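PDB 1J3L: demethylmenaquinone Methyltransferase from Thermus thermophilus, which belongs to the RraA family by sequence despite its methyltransferase name, and assembles as a trimer. Local coordinates for residues R4-L18 with L144-S158. Sequence-based numbering, arbitrary orientation.
Sequences RTTDLSDLYPEGEAL and LADEDGLLLLPEPPS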
ATOM      1  N   ARG A   4      -1.753  22.921  -5.492  1.00 50.12           N
ATOM      2  CA  ARG A   4      -2.228  21.618  -5.177  1.00 47.48           C
ATOM      3  C   ARG A   4      -2.672  20.932  -6.426  1.00 46.31           C
ATOM      4  O   ARG A   4      -3.048  21.549  -7.444  1.00 47.64           O
ATOM      5  CB  ARG A   4      -3.422  21.619  -4.258  1.00 43.07           C
ATOM      6  CG  ARG A   4      -3.089  21.572  -2.801  1.00 54.99           C
ATOM      7  CD  ARG A   4      -2.153  20.435  -2.394  1.00 68.39           C
ATOM      8  NE  ARG A   4      -2.724  19.520  -1.400  1.00 68.54           N
ATOM      9  CZ  ARG A   4      -3.460  19.884  -0.349  1.00 75.15           C
ATOM     10  NH1 ARG A   4      -3.741  21.162  -0.127  1.00 63.81           N
ATOM     11  NH2 ARG A   4      -3.929  18.962   0.480  1.00 79.98           N
ATOM     12  N   THR A   5      -2.696  19.621  -6.304  1.00 40.65           N
ATOM     13  CA  THR A   5      -3.054  18.773  -7.384  1.00 35.22           C
ATOM     14  C   THR A   5      -4.565  18.905  -7.533  1.00 36.98           C
ATOM     15  O   THR A   5      -5.036  19.045  -8.650  1.00 26.42           O
ATOM     16  CB  THR A   5      -2.548  17.344  -7.031  1.00 33.03           C
ATOM     17  OG1 THR A   5      -2.251  16.601  -8.220  1.00 44.96           O
ATOM     18  CG2 THR A   5      -3.562  16.642  -6.160  1.00 10.77           C
ATOM     19  N   THR A   6      -5.297  18.846  -6.416  1.00 31.55           N
ATOM     20  CA  THR A   6      -6.745  18.919  -6.424  1.00 33.07           C
ATOM     21  C   THR A   6      -7.264  20.240  -7.007  1.00 38.12           C
ATOM     22  O   THR A   6      -7.947  20.245  -8.027  1.00 34.35           O
ATOM     23  CB  THR A   6      -7.301  18.673  -4.994  1.00 24.40           C
ATOM     24  OG1 THR A   6      -6.682  19.571  -4.067  1.00 25.63           O
ATOM     25  CG2 THR A   6      -7.012  17.249  -4.562  1.00 30.10           C
ATOM     26  N   ASP A   7      -6.932  21.362  -6.376  1.00 39.81           N
ATOM     27  CA  ASP A   7      -7.391  22.664  -6.867  1.00 40.45           C
ATOM     28  C   ASP A   7      -7.162  22.806  -8.357  1.00 43.91           C
ATOM     29  O   ASP A   7      -8.089  23.076  -9.120  1.00 54.69           O
ATOM     30  CB  ASP A   7      -6.666  23.820  -6.169  1.00 37.33           C
ATOM     31  CG  ASP A   7      -6.753  23.740  -4.667  1.00 40.80           C
ATOM     32  OD1 ASP A   7      -7.728  23.150  -4.166  1.00 31.00           O
ATOM     33  OD2 ASP A   7      -5.850  24.278  -3.990  1.00 42.15           O
ATOM     34  N   LEU A   8      -5.914  22.623  -8.762  1.00 40.04           N
ATOM     35  CA  LEU A   8      -5.546  22.751 -10.158  1.00 39.32           C
ATOM     36  C   LEU A   8      -6.269  21.752 -11.041  1.00 37.34           C
ATOM     37  O   LEU A   8      -6.423  21.976 -12.241  1.00 42.56           O
ATOM     38  CB  LEU A   8      -4.026  22.636 -10.307  1.00 37.43           C
ATOM     39  CG  LEU A   8      -3.319  23.845  -9.681  1.00 44.49           C
ATOM     40  CD1 LEU A   8      -1.820  23.714  -9.818  1.00 41.47           C
ATOM     41  CD2 LEU A   8      -3.796  25.124 -10.363  1.00 39.60           C
ATOM     42  N   SER A   9      -6.722  20.651 -10.459  1.00 36.62           N
ATOM     43  CA  SER A   9      -7.455  19.672 -11.251  1.00 38.96           C
ATOM     44  C   SER A   9      -8.817  20.272 -11.587  1.00 39.95           C
ATOM     45  O   SER A   9      -9.348  20.053 -12.678  1.00 44.39           O
ATOM     46  CB  SER A   9      -7.645  18.367 -10.482  1.00 37.87           C
ATOM     47  OG  SER A   9      -8.324  17.420 -11.288  1.00 43.83           O
ATOM     48  N   ASP A  10      -9.380  21.032 -10.648  1.00 34.69           N
ATOM     49  CA  ASP A  10     -10.677  21.672 -10.861  1.00 38.19           C
ATOM     50  C   ASP A  10     -10.539  22.747 -11.945  1.00 35.44           C
ATOM     51  O   ASP A  10     -11.332  22.799 -12.887  1.00 33.22           O
ATOM     52  CB  ASP A  10     -11.189  22.310  -9.563  1.00 30.87           C
ATOM     53  CG  ASP A  10     -11.244  21.327  -8.404  1.00 40.95           C
ATOM     54  OD1 ASP A  10     -11.436  20.114  -8.651  1.00 36.18           O
ATOM     55  OD2 ASP A  10     -11.110  21.772  -7.244  1.00 40.37           O
ATOM     56  N   LEU A  11      -9.516  23.589 -11.806  1.00 38.47           N
ATOM     57  CA  LEU A  11      -9.248  24.663 -12.763  1.00 44.78           C
ATOM     58  C   LEU A  11      -8.872  24.130 -14.147  1.00 46.69           C
ATOM     59  O   LEU A  11      -9.151  24.776 -15.154  1.00 56.11           O
ATOM     60  CB  LEU A  11      -8.112  25.568 -12.265  1.00 39.04           C
ATOM     61  CG  LEU A  11      -8.160  26.157 -10.849  1.00 47.85           C
ATOM     62  CD1 LEU A  11      -6.978  27.100 -10.663  1.00 48.50           C
ATOM     63  CD2 LEU A  11      -9.465  26.901 -10.625  1.00 59.92           C
ATOM     64  N   TYR A  12      -8.240  22.958 -14.196  1.00 49.64           N
ATOM     65  CA  TYR A  12      -7.829  22.364 -15.472  1.00 38.59           C
ATOM     66  C   TYR A  12      -8.407  20.975 -15.714  1.00 40.82           C
ATOM     67  O   TYR A  12      -7.750  19.967 -15.460  1.00 45.15           O
ATOM     68  CB  TYR A  12      -6.305  22.272 -15.557  1.00 30.88           C
ATOM     69  CG  TYR A  12      -5.596  23.600 -15.512  1.00 38.42           C
ATOM     70  CD1 TYR A  12      -5.443  24.287 -14.312  1.00 24.09           C
ATOM     71  CD2 TYR A  12      -5.069  24.168 -16.672  1.00 40.81           C
ATOM     72  CE1 TYR A  12      -4.782  25.501 -14.258  1.00 31.01           C
ATOM     73  CE2 TYR A  12      -4.404  25.386 -16.632  1.00 46.40           C
ATOM     74  CZ  TYR A  12      -4.264  26.048 -15.420  1.00 49.47           C
ATOM     75  OH  TYR A  12      -3.609  27.257 -15.362  1.00 49.43           O
ATOM     76  N   PRO A  13      -9.648  20.902 -16.214  1.00 43.38           N
ATOM     77  CA  PRO A  13     -10.272  19.602 -16.475  1.00 37.69           C
ATOM     78  C   PRO A  13      -9.606  18.807 -17.595  1.00 39.46           C
ATOM     79  O   PRO A  13      -9.874  17.618 -17.759  1.00 37.85           O
ATOM     80  CB  PRO A  13     -11.714  19.976 -16.810  1.00 35.65           C
ATOM     81  CG  PRO A  13     -11.934  21.218 -15.986  1.00 45.54           C
ATOM     82  CD  PRO A  13     -10.656  21.979 -16.232  1.00 48.90           C
ATOM     83  N   GLU A  14      -8.739  19.457 -18.365  1.00 42.12           N
ATOM     84  CA  GLU A  14      -8.065  18.773 -19.467  1.00 50.17           C
ATOM     85  C   GLU A  14      -6.804  18.070 -18.969  1.00 48.93           C
ATOM     86  O   GLU A  14      -6.228  17.232 -19.665  1.00 49.48           O
ATOM     87  CB  GLU A  14      -7.694  19.759 -20.588  1.00 44.51           C
ATOM     88  CG  GLU A  14      -6.491  20.633 -20.282  1.00 38.54           C
ATOM     89  CD  GLU A  14      -6.847  21.921 -19.563  1.00 41.62           C
ATOM     90  OE1 GLU A  14      -7.749  21.907 -18.692  1.00 37.14           O
ATOM     91  OE2 GLU A  14      -6.205  22.950 -19.867  1.00 43.33           O
ATOM     92  N   GLY A  15      -6.380  18.415 -17.759  1.00 43.01           N
ATOM     93  CA  GLY A  15      -5.199  17.795 -17.201  1.00 43.94           C
ATOM     94  C   GLY A  15      -5.420  16.312 -16.959  1.00 40.78           C
ATOM     95  O   GLY A  15      -6.555  15.858 -16.818  1.00 42.05           O
ATOM     96  N   GLU A  16      -4.330  15.556 -16.936  1.00 33.21           N
ATOM     97  CA  GLU A  16      -4.379  14.125 -16.690  1.00 32.20           C
ATOM     98  C   GLU A  16      -3.960  13.941 -15.242  1.00 35.11           C
ATOM     99  O   GLU A  16      -3.159  14.714 -14.729  1.00 33.80           O
ATOM    100  CB  GLU A  16      -3.404  13.397 -17.610  1.00 45.56           C
ATOM    101  CG  GLU A  16      -3.894  13.226 -19.033  1.00 56.84           C
ATOM    102  CD  GLU A  16      -4.892  12.103 -19.156  1.00 69.14           C
ATOM    103  OE1 GLU A  16      -5.945  12.186 -18.490  1.00 70.44           O
ATOM    104  OE2 GLU A  16      -4.621  11.140 -19.911  1.00 66.89           O
ATOM    105  N   ALA A  17      -4.505  12.928 -14.582  1.00 36.57           N
ATOM    106  CA  ALA A  17      -4.177  12.689 -13.183  1.00 37.45           C
ATOM    107  C   ALA A  17      -3.945  11.211 -12.865  1.00 37.10           C
ATOM    108  O   ALA A  17      -4.549  10.317 -13.468  1.00 25.17           O
ATOM    109  CB  ALA A  17      -5.291  13.248 -12.288  1.00 32.26           C
ATOM    110  N   LEU A  18      -3.046  10.969 -11.919  1.00 28.71           N
ATOM    111  CA  LEU A  18      -2.737   9.623 -11.475  1.00 29.40           C
ATOM    112  C   LEU A  18      -2.989   9.555  -9.973  1.00 28.39           C
ATOM    113  O   LEU A  18      -2.689  10.503  -9.239  1.00 32.97           O
ATOM    114  CB  LEU A  18      -1.278   9.275 -11.784  1.00 29.18           C
ATOM    115  CG  LEU A  18      -0.989   8.923 -13.245  1.00 39.49           C
ATOM    116  CD1 LEU A  18       0.495   8.728 -13.463  1.00 34.01           C
ATOM    117  CD2 LEU A  18      -1.745   7.665 -13.601  1.00 41.26           C
ATOM    118  N   LEU A 144       2.762  17.970 -11.196  1.00 32.07           N
ATOM    119  CA  LEU A 144       2.521  18.402  -9.837  1.00 27.90           C
ATOM    120  C   LEU A 144       2.360  17.136  -9.024  1.00 27.17           C
ATOM    121  O   LEU A 144       1.696  16.195  -9.453  1.00 30.48           O
ATOM    122  CB  LEU A 144       1.248  19.249  -9.771  1.00 37.43           C
ATOM    123  CG  LEU A 144       1.444  20.766  -9.824  1.00 42.16           C
ATOM    124  CD1 LEU A 144       0.252  21.440 -10.473  1.00 44.24           C
ATOM    125  CD2 LEU A 144       1.663  21.282  -8.415  1.00 46.70           C
ATOM    126  N   ALA A 145       2.976  17.103  -7.851  1.00 32.57           N
ATOM    127  CA  ALA A 145       2.882  15.922  -7.013  1.00 25.46           C
ATOM    128  C   ALA A 145       2.732  16.258  -5.545  1.00 24.10           C
ATOM    129  O   ALA A 145       3.461  17.097  -5.003  1.00 22.58           O
ATOM    130  CB  ALA A 145       4.110  15.039  -7.223  1.00 19.52           C
ATOM    131  N   ASP A 146       1.770  15.593  -4.910  1.00 22.52           N
ATOM    132  CA  ASP A 146       1.518  15.764  -3.486  1.00 31.26           C
ATOM    133  C   ASP A 146       0.765  14.547  -2.943  1.00 25.51           C
ATOM    134  O   ASP A 146       0.583  13.563  -3.656  1.00 20.39           O
ATOM    135  CB  ASP A 146       0.733  17.061  -3.217  1.00 28.81           C
ATOM    136  CG  ASP A 146      -0.630  17.076  -3.881  1.00 29.91           C
ATOM    137  OD1 ASP A 146      -1.331  16.046  -3.827  1.00 37.88           O
ATOM    138  OD2 ASP A 146      -1.008  18.128  -4.444  1.00 40.40           O
ATOM    139  N   GLU A 147       0.333  14.623  -1.685  1.00 18.41           N
ATOM    140  CA  GLU A 147      -0.387  13.531  -1.033  1.00 23.60           C
ATOM    141  C   GLU A 147      -1.659  13.047  -1.733  1.00 27.36           C
ATOM    142  O   GLU A 147      -2.118  11.939  -1.469  1.00 29.41           O
ATOM    143  CB  GLU A 147      -0.747  13.915   0.402  1.00 23.81           C
ATOM    144  CG  GLU A 147      -1.772  15.032   0.520  1.00 31.25           C
ATOM    145  CD  GLU A 147      -1.150  16.424   0.550  1.00 39.98           C
ATOM    146  OE1 GLU A 147       0.090  16.542   0.429  1.00 27.89           O
ATOM    147  OE2 GLU A 147      -1.911  17.405   0.702  1.00 35.90           O
ATOM    148  N   ASP A 148      -2.238  13.863  -2.608  1.00 24.99           N
ATOM    149  CA  ASP A 148      -3.452  13.452  -3.298  1.00 26.47           C
ATOM    150  C   ASP A 148      -3.166  12.863  -4.668  1.00 25.53           C
ATOM    151  O   ASP A 148      -4.091  12.491  -5.389  1.00 26.76           O
ATOM    152  CB  ASP A 148      -4.432  14.624  -3.452  1.00 32.80           C
ATOM    153  CG  ASP A 148      -4.922  15.163  -2.117  1.00 37.69           C
ATOM    154  OD1 ASP A 148      -5.436  14.368  -1.302  1.00 36.13           O
ATOM    155  OD2 ASP A 148      -4.795  16.387  -1.890  1.00 42.56           O
ATOM    156  N   GLY A 149      -1.893  12.788  -5.039  1.00 21.80           N
ATOM    157  CA  GLY A 149      -1.562  12.225  -6.334  1.00 24.71           C
ATOM    158  C   GLY A 149      -0.731  13.093  -7.262  1.00 25.18           C
ATOM    159  O   GLY A 149      -0.048  14.020  -6.829  1.00 26.05           O
ATOM    160  N   LEU A 150      -0.798  12.783  -8.553  1.00 28.03           N
ATOM    161  CA  LEU A 150      -0.029  13.498  -9.567  1.00 28.11           C
ATOM    162  C   LEU A 150      -0.912  14.147 -10.620  1.00 30.73           C
ATOM    163  O   LEU A 150      -1.792  13.499 -11.186  1.00 23.16           O
ATOM    164  CB  LEU A 150       0.918  12.535 -10.282  1.00 31.98           C
ATOM    165  CG  LEU A 150       1.711  11.524  -9.453  1.00 27.91           C
ATOM    166  CD1 LEU A 150       2.533  10.643 -10.381  1.00 40.91           C
ATOM    167  CD2 LEU A 150       2.606  12.247  -8.490  1.00 42.90           C
ATOM    168  N   LEU A 151      -0.664  15.425 -10.887  1.00 34.17           N
ATOM    169  CA  LEU A 151      -1.417  16.149 -11.900  1.00 31.44           C
ATOM    170  C   LEU A 151      -0.477  16.528 -13.046  1.00 35.89           C
ATOM    171  O   LEU A 151       0.586  17.110 -12.827  1.00 32.20           O
ATOM    172  CB  LEU A 151      -2.046  17.414 -11.313  1.00 26.07           C
ATOM    173  CG  LEU A 151      -2.971  18.193 -12.263  1.00 26.08           C
ATOM    174  CD1 LEU A 151      -4.199  17.357 -12.589  1.00 26.64           C
ATOM    175  CD2 LEU A 151      -3.390  19.504 -11.627  1.00 19.42           C
ATOM    176  N   LEU A 152      -0.875  16.185 -14.266  1.00 36.35           N
ATOM    177  CA  LEU A 152      -0.091  16.484 -15.458  1.00 35.30           C
ATOM    178  C   LEU A 152      -0.824  17.511 -16.317  1.00 38.41           C
ATOM    179  O   LEU A 152      -1.905  17.230 -16.828  1.00 34.94           O
ATOM    180  CB  LEU A 152       0.122  15.213 -16.281  1.00 38.77           C
ATOM    181  CG  LEU A 152       0.955  14.074 -15.694  1.00 28.02           C
ATOM    182  CD1 LEU A 152       0.907  12.900 -16.657  1.00 46.24           C
ATOM    183  CD2 LEU A 152       2.393  14.532 -15.477  1.00 35.11           C
ATOM    184  N   LEU A 153      -0.227  18.690 -16.478  1.00 40.41           N
ATOM    185  CA  LEU A 153      -0.815  19.767 -17.271  1.00 44.61           C
ATOM    186  C   LEU A 153      -0.009  19.966 -18.551  1.00 53.30           C
ATOM    187  O   LEU A 153       1.218  19.862 -18.536  1.00 61.76           O
ATOM    188  CB  LEU A 153      -0.827  21.061 -16.451  1.00 38.11           C
ATOM    189  CG  LEU A 153      -1.594  20.977 -15.126  1.00 33.60           C
ATOM    190  CD1 LEU A 153      -1.342  22.199 -14.270  1.00 28.05           C
ATOM    191  CD2 LEU A 153      -3.063  20.827 -15.424  1.00 36.46           C
ATOM    192  N   PRO A 154      -0.686  20.256 -19.679  1.00 60.11           N
ATOM    193  CA  PRO A 154      -0.010  20.464 -20.970  1.00 56.29           C
ATOM    194  C   PRO A 154       1.116  21.492 -20.864  1.00 50.73           C
ATOM    195  O   PRO A 154       2.039  21.508 -21.675  1.00 45.67           O
ATOM    196  CB  PRO A 154      -1.143  20.926 -21.880  1.00 61.05           C
ATOM    197  CG  PRO A 154      -2.346  20.233 -21.294  1.00 58.26           C
ATOM    198  CD  PRO A 154      -2.140  20.451 -19.818  1.00 59.45           C
ATOM    199  N   GLU A 155       1.004  22.352 -19.857  1.00 52.05           N
ATOM    200  CA  GLU A 155       1.988  23.386 -19.558  1.00 46.13           C
ATOM    201  C   GLU A 155       1.647  23.891 -18.154  1.00 44.85           C
ATOM    202  O   GLU A 155       0.553  23.629 -17.647  1.00 43.13           O
ATOM    203  CB  GLU A 155       1.927  24.529 -20.585  1.00 49.13           C
ATOM    204  CG  GLU A 155       0.712  25.447 -20.489  1.00 59.57           C
ATOM    205  CD  GLU A 155       0.882  26.739 -21.297  1.00 61.22           C
ATOM    206  OE1 GLU A 155       0.985  26.672 -22.543  1.00 62.07           O
ATOM    207  OE2 GLU A 155       0.916  27.826 -20.680  1.00 57.36           O
ATOM    208  N   PRO A 156       2.576  24.606 -17.497  1.00 45.28           N
ATOM    209  CA  PRO A 156       2.292  25.104 -16.147  1.00 51.34           C
ATOM    210  C   PRO A 156       1.043  25.986 -16.082  1.00 56.97           C
ATOM    211  O   PRO A 156       0.541  26.437 -17.111  1.00 54.25           O
ATOM    212  CB  PRO A 156       3.576  25.852 -15.780  1.00 52.46           C
ATOM    213  CG  PRO A 156       4.081  26.323 -17.112  1.00 54.18           C
ATOM    214  CD  PRO A 156       3.871  25.113 -17.981  1.00 44.66           C
ATOM    215  N   PRO A 157       0.521  26.229 -14.866  1.00 62.98           N
ATOM    216  CA  PRO A 157      -0.675  27.054 -14.658  1.00 67.49           C
ATOM    217  C   PRO A 157      -0.615  28.431 -15.318  1.00 70.28           C
ATOM    218  O   PRO A 157       0.343  29.180 -15.125  1.00 68.83           O
ATOM    219  CB  PRO A 157      -0.766  27.146 -13.136  1.00 59.44           C
ATOM    220  CG  PRO A 157      -0.242  25.816 -12.704  1.00 56.63           C
ATOM    221  CD  PRO A 157       0.977  25.651 -13.589  1.00 61.07           C
ATOM    222  N   SER A 158      -1.648  28.753 -16.094  1.00 79.16           N
ATOM    223  CA  SER A 158      -1.747  30.035 -16.792  1.00 85.66           C
ATOM    224  C   SER A 158      -2.562  31.032 -15.970  1.00 92.31           C
ATOM    225  O   SER A 158      -3.713  30.769 -15.614  1.00 93.97           O
ATOM    226  CB  SER A 158      -2.408  29.846 -18.165  1.00 83.91           C
ATOM    227  OG  SER A 158      -3.770  29.458 -18.048  1.00 75.48           O
TER
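In an antiparallel strand pair, backbone hydrogen bonds join Glu16 N to Leu152 O (2.9 Å) and Leu152 N to Glu16 O (2.8 Å). Leu18 and Leu150 form the next hydrogen-bonded pair, on the face they share with Glu16 and Leu152; Glu16, Leu18 and Leu152 touch Val135 of strand 135-137. The other face, with Ala17 and Leu151, takes helix 5-11. Leu151, its CG anti to the backbone N (chi1 -175°), reaches the helix: CD2 presses on Leu8 CB at a tight 3.5 Å, while CD1 lies near Glu16 O. Strands 142-146 and 149-153 form a hairpin in the mixed sheet of the RraA-family fold; helix 5-11 covers one face of it and strand 16-18 pairs along its edge. At the hairpin turn, Asp146 divides its carboxylate: OD1 accepts Asp148 N at 2.7 Å in an Asx turn, and OD2 accepts Thr5 N at 2.9 Å in the helix's first turn. Arg4, at the N-cap, bends at chi2 and chi3 to bring NH2 2.6 Å from Glu147 OE2, a salt bridge whose hydrogen bond is weak; Arg30 also pairs with this carboxylate. Asp148 OD2 makes a long salt bridge to the same NH2, and its OD1 accepts Thr98 N of the second subunit. Beyond the helix, Tyr12 lays CB against Leu153 CD2 at 3.6 Å, and its OH accepts Ser158 N at 2.6 Å, also bonding the C-terminal carboxylate of Gly164.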